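Local coordinates for putative acetyltransferase (Nocardia farcinica, PDB 3D9W), which probably transfers acetyl groups to arylamine substrates, as an arylamine N-acetyltransferase, at residues A[69-74]-A[84-88]; A[57-61]-A[275-279]. All blocks are in the same frame, centred on the assembly; numbering follows the deposited sequence.

Interaction 1: A[69-74]-A[84-88]; sequences LQDKLV and ENAGL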
ATOM      1  N   LEU A  69     -10.864   7.054  -6.951  1.00 26.13           N
ATOM      2  CA  LEU A  69     -10.445   6.100  -5.931  1.00 25.51           C
ATOM      3  C   LEU A  69     -11.606   5.293  -5.363  1.00 27.09           C
ATOM      4  O   LEU A  69     -11.435   4.128  -5.009  1.00 29.42           O
ATOM      5  CB  LEU A  69      -9.731   6.808  -4.780  1.00 23.89           C
ATOM      6  CG  LEU A  69      -8.378   7.473  -5.020  1.00 22.30           C
ATOM      7  CD1 LEU A  69      -7.782   7.821  -3.655  1.00 22.74           C
ATOM      8  CD2 LEU A  69      -7.438   6.543  -5.778  1.00 20.82           C
ATOM      9  N   GLN A  70     -12.782   5.906  -5.270  1.00 26.01           N
ATOM     10  CA  GLN A  70     -13.940   5.208  -4.739  1.00 25.20           C
ATOM     11  C   GLN A  70     -14.637   4.336  -5.769  1.00 24.63           C
ATOM     12  O   GLN A  70     -15.136   3.269  -5.434  1.00 25.07           O
ATOM     13  CB  GLN A  70     -14.942   6.202  -4.160  1.00 26.24           C
ATOM     14  CG  GLN A  70     -14.463   6.880  -2.900  1.00 27.95           C
ATOM     15  CD  GLN A  70     -15.540   7.724  -2.249  1.00 28.54           C
ATOM     16  OE1 GLN A  70     -16.561   7.212  -1.790  1.00 29.42           O
ATOM     17  NE2 GLN A  70     -15.318   9.029  -2.210  1.00 29.70           N
ATOM     18  N   ASP A  71     -14.686   4.779  -7.018  1.00 24.65           N
ATOM     19  CA  ASP A  71     -15.352   3.978  -8.044  1.00 27.61           C
ATOM     20  C   ASP A  71     -14.516   2.753  -8.422  1.00 27.12           C
ATOM     21  O   ASP A  71     -15.049   1.736  -8.877  1.00 27.47           O
ATOM     22  CB  ASP A  71     -15.642   4.817  -9.309  1.00 29.22           C
ATOM     23  CG  ASP A  71     -16.771   5.846  -9.102  1.00 31.53           C
ATOM     24  OD1 ASP A  71     -17.808   5.508  -8.476  1.00 32.29           O
ATOM     25  OD2 ASP A  71     -16.633   6.993  -9.586  1.00 31.07           O
ATOM     26  N   LYS A  72     -13.206   2.861  -8.209  1.00 26.29           N
ATOM     27  CA  LYS A  72     -12.259   1.801  -8.529  1.00 24.68           C
ATOM     28  C   LYS A  72     -12.035   0.815  -7.375  1.00 25.26           C
ATOM     29  O   LYS A  72     -12.192  -0.399  -7.540  1.00 25.60           O
ATOM     30  CB  LYS A  72     -10.931   2.442  -8.923  1.00 21.85           C
ATOM     31  CG  LYS A  72      -9.867   1.487  -9.415  1.00 20.39           C
ATOM     32  CD  LYS A  72      -8.606   2.263  -9.746  1.00 18.40           C
ATOM     33  CE  LYS A  72      -7.545   1.419 -10.414  1.00 15.54           C
ATOM     34  NZ  LYS A  72      -6.387   2.273 -10.777  1.00 14.66           N
ATOM     35  N   LEU A  73     -11.687   1.347  -6.204  1.00 24.53           N
ATOM     36  CA  LEU A  73     -11.401   0.521  -5.032  1.00 23.11           C
ATOM     37  C   LEU A  73     -12.574   0.108  -4.155  1.00 23.84           C
ATOM     38  O   LEU A  73     -12.477  -0.884  -3.430  1.00 23.99           O
ATOM     39  CB  LEU A  73     -10.359   1.220  -4.161  1.00 21.07           C
ATOM     40  CG  LEU A  73      -9.122   1.720  -4.900  1.00 19.03           C
ATOM     41  CD1 LEU A  73      -8.075   2.121  -3.890  1.00 17.85           C
ATOM     42  CD2 LEU A  73      -8.590   0.638  -5.811  1.00 18.19           C
ATOM     43  N   VAL A  74     -13.673   0.857  -4.206  1.00 24.17           N
ATOM     44  CA  VAL A  74     -14.841   0.536  -3.385  1.00 23.28           C
ATOM     45  C   VAL A  74     -16.015  -0.004  -4.193  1.00 23.05           C
ATOM     46  O   VAL A  74     -16.794  -0.809  -3.685  1.00 23.71           O
ATOM     47  CB  VAL A  74     -15.329   1.777  -2.570  1.00 23.78           C
ATOM     48  CG1 VAL A  74     -16.609   1.441  -1.811  1.00 20.37           C
ATOM     49  CG2 VAL A  74     -14.248   2.225  -1.593  1.00 21.17           C
ATOM     50  N   GLU A  84      -2.827   5.383  -4.251  1.00 21.96           N
ATOM     51  CA  GLU A  84      -4.258   5.166  -4.363  1.00 22.48           C
ATOM     52  C   GLU A  84      -4.795   4.665  -3.031  1.00 21.98           C
ATOM     53  O   GLU A  84      -5.786   5.171  -2.509  1.00 21.66           O
ATOM     54  CB  GLU A  84      -4.541   4.142  -5.464  1.00 22.39           C
ATOM     55  CG  GLU A  84      -4.154   4.601  -6.860  1.00 22.80           C
ATOM     56  CD  GLU A  84      -4.134   3.465  -7.869  1.00 24.48           C
ATOM     57  OE1 GLU A  84      -3.218   2.623  -7.797  1.00 25.08           O
ATOM     58  OE2 GLU A  84      -5.032   3.410  -8.735  1.00 26.22           O
ATOM     59  N   ASN A  85      -4.120   3.665  -2.480  1.00 22.50           N
ATOM     60  CA  ASN A  85      -4.517   3.079  -1.212  1.00 21.71           C
ATOM     61  C   ASN A  85      -4.432   4.043  -0.038  1.00 22.43           C
ATOM     62  O   ASN A  85      -5.380   4.170   0.732  1.00 23.95           O
ATOM     63  CB  ASN A  85      -3.666   1.847  -0.920  1.00 20.49           C
ATOM     64  CG  ASN A  85      -4.368   0.563  -1.278  1.00 20.86           C
ATOM     65  OD1 ASN A  85      -5.449   0.282  -0.781  1.00 21.46           O
ATOM     66  ND2 ASN A  85      -3.755  -0.226  -2.137  1.00 21.04           N
ATOM     67  N   ALA A  86      -3.302   4.722   0.105  1.00 21.79           N
ATOM     68  CA  ALA A  86      -3.130   5.651   1.212  1.00 20.91           C
ATOM     69  C   ALA A  86      -4.093   6.829   1.126  1.00 20.82           C
ATOM     70  O   ALA A  86      -4.618   7.287   2.144  1.00 20.64           O
ATOM     71  CB  ALA A  86      -1.684   6.145   1.259  1.00 21.95           C
ATOM     72  N   GLY A  87      -4.325   7.308  -0.092  1.00 20.60           N
ATOM     73  CA  GLY A  87      -5.216   8.438  -0.296  1.00 20.25           C
ATOM     74  C   GLY A  87      -6.627   8.179   0.187  1.00 20.35           C
ATOM     75  O   GLY A  87      -7.288   9.053   0.761  1.00 19.47           O
ATOM     76  N   LEU A  88      -7.089   6.961  -0.049  1.00 20.63           N
ATOM     77  CA  LEU A  88      -8.425   6.570   0.361  1.00 22.31           C
ATOM     78  C   LEU A  88      -8.450   6.363   1.868  1.00 22.02           C
ATOM     79  O   LEU A  88      -9.361   6.830   2.556  1.00 21.98           O
ATOM     80  CB  LEU A  88      -8.832   5.281  -0.349  1.00 23.61           C
ATOM     81  CG  LEU A  88     -10.275   4.828  -0.177  1.00 24.33           C
ATOM     82  CD1 LEU A  88     -11.198   5.902  -0.719  1.00 24.16           C
ATOM     83  CD2 LEU A  88     -10.486   3.502  -0.900  1.00 25.62           C
TER
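The carboxylate of Glu-84 is met at one oxygen, with the ammonium of Lys-72 lying nearly in line with the CD–OE2 bond. NZ and OE2 are 2.7 Å apart, in a salt bridge; the other oxygen, OE1, accepts the backbone N-H of Tyr-81, so two partners fix the rotation of the acid. Lys-72 arrives fully extended with CG anti to the backbone N (chi1 -174°), its long chain roughly perpendicular to that of Glu-84. Beside this bridge the packing is apolar. Leu-69 splits its methyls over the turn: CD2 rests on Glu-84 CB at 3.8 Å, while CD1 lies against the backbone, 3.5 Å from Glu-84 O, close to Gly-87, which has no side chain. Leu-88, a branched filler suited to a buried groove, lies alongside Leu-73, the two pointing opposite ways, and puts CD2 4.0 Å from both Leu-73 CB and Val-74 CG2. Its CD1 meets Gln-70 CG, whose amide is held by Glu-15 and Asp-17. The axes of segments 69-73 and 84-88, parts of helices 66-73 and 82-95, pass 10.7 Å apart at closest approach, their N-to-C directions 117° apart, with helix 18-25 closing over Val-74 and Leu-88 through Tyr-21.

Interaction 2: A[57-61]-A[275-279]; sequences VLGRP and DLDAL
Arg-60 NH2 reaches Asp-275 OD2 at 2.9 Å, and its neighbour NH1 reaches Asp-275 OD1 at 3.0 Å, an end-on salt bridge in which each nitrogen takes one oxygen. The two bonds differ in quality. The NH1 bond is nearly straight (166°), lies in the guanidinium plane and uses the syn side of OD1, though somewhat out of the carboxylate plane, whereas NH2 meets OD2 from clearly further above that plane; the two planes are turned 42° apart. Arginine suits this place because its third nitrogen, NE, can pair at the same time with Glu-55 OE1, leaving the cation between two acids that probably steady its charge. A bend at chi3 (-74°) folds the chain so that one guanidinium face lies over Leu-58 CB.

Leu-58 is the apolar half of the contact. Its CD1 packs 3.6 Å from Asp-275 CG, beside the bridge, and its CD2 touches Leu-279 CD2 at 3.8 Å and, more loosely, Ala-278 CB, a single methyl on the same side of the helix. Gly-59 takes a positive phi as the C-prime residue of a Schellman motif, turning the chain out of helix 54-57 and toward Arg-60. The contact thus joins the loop between helices 54-57 and 66-73 to one side of helix 273-280, near the protein surface, with Leu-279 also resting on Pro-222.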
ATOM      1  N   VAL A  57       0.041  -0.034 -16.686  1.00 24.00           N
ATOM      2  CA  VAL A  57       0.507  -0.978 -17.685  1.00 23.43           C
ATOM      3  C   VAL A  57      -0.339  -0.903 -18.939  1.00 24.28           C
ATOM      4  O   VAL A  57       0.111  -1.254 -20.024  1.00 25.21           O
ATOM      5  CB  VAL A  57       0.449  -2.410 -17.177  1.00 22.15           C
ATOM      6  CG1 VAL A  57       1.180  -3.315 -18.149  1.00 20.12           C
ATOM      7  CG2 VAL A  57       1.050  -2.494 -15.780  1.00 21.75           C
ATOM      8  N   LEU A  58      -1.576  -0.453 -18.791  1.00 23.76           N
ATOM      9  CA  LEU A  58      -2.459  -0.348 -19.938  1.00 22.70           C
ATOM     10  C   LEU A  58      -2.286   0.999 -20.632  1.00 22.73           C
ATOM     11  O   LEU A  58      -3.027   1.327 -21.556  1.00 21.56           O
ATOM     12  CB  LEU A  58      -3.908  -0.551 -19.498  1.00 21.56           C
ATOM     13  CG  LEU A  58      -4.158  -1.941 -18.915  1.00 21.58           C
ATOM     14  CD1 LEU A  58      -5.588  -2.072 -18.415  1.00 19.94           C
ATOM     15  CD2 LEU A  58      -3.873  -2.970 -19.978  1.00 20.14           C
ATOM     16  N   GLY A  59      -1.296   1.768 -20.183  1.00 23.20           N
ATOM     17  CA  GLY A  59      -1.030   3.068 -20.776  1.00 23.15           C
ATOM     18  C   GLY A  59      -1.964   4.169 -20.310  1.00 22.96           C
ATOM     19  O   GLY A  59      -1.916   5.298 -20.803  1.00 22.27           O
ATOM     20  N   ARG A  60      -2.814   3.841 -19.349  1.00 23.21           N
ATOM     21  CA  ARG A  60      -3.758   4.805 -18.830  1.00 23.96           C
ATOM     22  C   ARG A  60      -3.233   5.510 -17.576  1.00 25.58           C
ATOM     23  O   ARG A  60      -2.314   5.038 -16.904  1.00 24.69           O
ATOM     24  CB  ARG A  60      -5.099   4.116 -18.556  1.00 22.31           C
ATOM     25  CG  ARG A  60      -5.658   3.419 -19.785  1.00 20.35           C
ATOM     26  CD  ARG A  60      -7.122   3.048 -19.638  1.00 20.24           C
ATOM     27  NE  ARG A  60      -7.366   1.906 -18.759  1.00 22.40           N
ATOM     28  CZ  ARG A  60      -7.672   0.683 -19.183  1.00 22.12           C
ATOM     29  NH1 ARG A  60      -7.765   0.427 -20.482  1.00 20.42           N
ATOM     30  NH2 ARG A  60      -7.917  -0.277 -18.304  1.00 21.21           N
ATOM     31  N   PRO A  61      -3.806   6.676 -17.265  1.00 27.12           N
ATOM     32  CA  PRO A  61      -3.431   7.486 -16.106  1.00 28.05           C
ATOM     33  C   PRO A  61      -3.997   6.959 -14.790  1.00 28.46           C
ATOM     34  O   PRO A  61      -5.010   6.259 -14.778  1.00 28.91           O
ATOM     35  CB  PRO A  61      -4.000   8.853 -16.459  1.00 27.55           C
ATOM     36  CG  PRO A  61      -5.279   8.484 -17.144  1.00 28.55           C
ATOM     37  CD  PRO A  61      -4.825   7.369 -18.075  1.00 27.90           C
ATOM     38  N   ASP A 275      -9.001  -5.324 -22.111  1.00 36.25           N
ATOM     39  CA  ASP A 275      -7.854  -5.162 -21.211  1.00 35.99           C
ATOM     40  C   ASP A 275      -7.118  -6.506 -20.997  1.00 35.79           C
ATOM     41  O   ASP A 275      -5.887  -6.567 -21.100  1.00 35.01           O
ATOM     42  CB  ASP A 275      -8.300  -4.579 -19.859  1.00 36.18           C
ATOM     43  CG  ASP A 275      -8.723  -3.108 -19.955  1.00 36.95           C
ATOM     44  OD1 ASP A 275      -8.365  -2.432 -20.945  1.00 37.57           O
ATOM     45  OD2 ASP A 275      -9.399  -2.610 -19.023  1.00 36.36           O
ATOM     46  N   LEU A 276      -7.863  -7.572 -20.688  1.00 35.20           N
ATOM     47  CA  LEU A 276      -7.261  -8.896 -20.505  1.00 34.14           C
ATOM     48  C   LEU A 276      -6.531  -9.187 -21.802  1.00 35.82           C
ATOM     49  O   LEU A 276      -5.335  -9.498 -21.805  1.00 36.63           O
ATOM     50  CB  LEU A 276      -8.336  -9.961 -20.295  1.00 31.84           C
ATOM     51  CG  LEU A 276      -9.265  -9.762 -19.103  1.00 30.22           C
ATOM     52  CD1 LEU A 276     -10.330 -10.826 -19.099  1.00 28.68           C
ATOM     53  CD2 LEU A 276      -8.443  -9.819 -17.828  1.00 30.81           C
ATOM     54  N   ASP A 277      -7.268  -9.089 -22.908  1.00 36.64           N
ATOM     55  CA  ASP A 277      -6.693  -9.300 -24.230  1.00 37.11           C
ATOM     56  C   ASP A 277      -5.401  -8.474 -24.319  1.00 36.66           C
ATOM     57  O   ASP A 277      -4.331  -9.007 -24.625  1.00 36.78           O
ATOM     58  CB  ASP A 277      -7.692  -8.852 -25.305  1.00 38.53           C
ATOM     59  CG  ASP A 277      -8.385 -10.025 -25.993  1.00 40.46           C
ATOM     60  OD1 ASP A 277      -8.912 -10.919 -25.289  1.00 41.86           O
ATOM     61  OD2 ASP A 277      -8.409 -10.051 -27.246  1.00 41.27           O
ATOM     62  N   ALA A 278      -5.511  -7.179 -24.032  1.00 36.12           N
ATOM     63  CA  ALA A 278      -4.364  -6.268 -24.057  1.00 36.16           C
ATOM     64  C   ALA A 278      -3.260  -6.758 -23.125  1.00 36.27           C
ATOM     65  O   ALA A 278      -2.079  -6.714 -23.464  1.00 36.94           O
ATOM     66  CB  ALA A 278      -4.799  -4.864 -23.644  1.00 35.40           C
ATOM     67  N   LEU A 279      -3.660  -7.220 -21.947  1.00 35.69           N
ATOM     68  CA  LEU A 279      -2.731  -7.727 -20.946  1.00 34.14           C
ATOM     69  C   LEU A 279      -2.056  -8.974 -21.511  1.00 34.09           C
ATOM     70  O   LEU A 279      -0.828  -9.064 -21.590  1.00 32.91           O
ATOM     71  CB  LEU A 279      -3.510  -8.103 -19.685  1.00 34.14           C
ATOM     72  CG  LEU A 279      -2.946  -7.709 -18.328  1.00 33.27           C
ATOM     73  CD1 LEU A 279      -1.571  -8.309 -18.137  1.00 32.41           C
ATOM     74  CD2 LEU A 279      -2.888  -6.191 -18.251  1.00 34.92           C
TER

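Overall arrangement
Both segments of interaction 1 fall between the two segments of interaction 2 in the sequence. The first ties two helices close in sequence, 66-73 and 82-95, within the buried helical part; the second brings the loop just before helix 66-73 to helix 273-280, more than 200 residues later. Their centres lie 19 Å apart, and the nearest atoms about 6 Å, without touching. After 57-61 a short connection leads into helix 66-73, which interaction 1 uses. Helix 82-95 probably carries the family's catalytic cysteine near its start, so interaction 1 packs close to that region, while interaction 2 fastens the C-terminal helix to the N-terminal helical part at the surface.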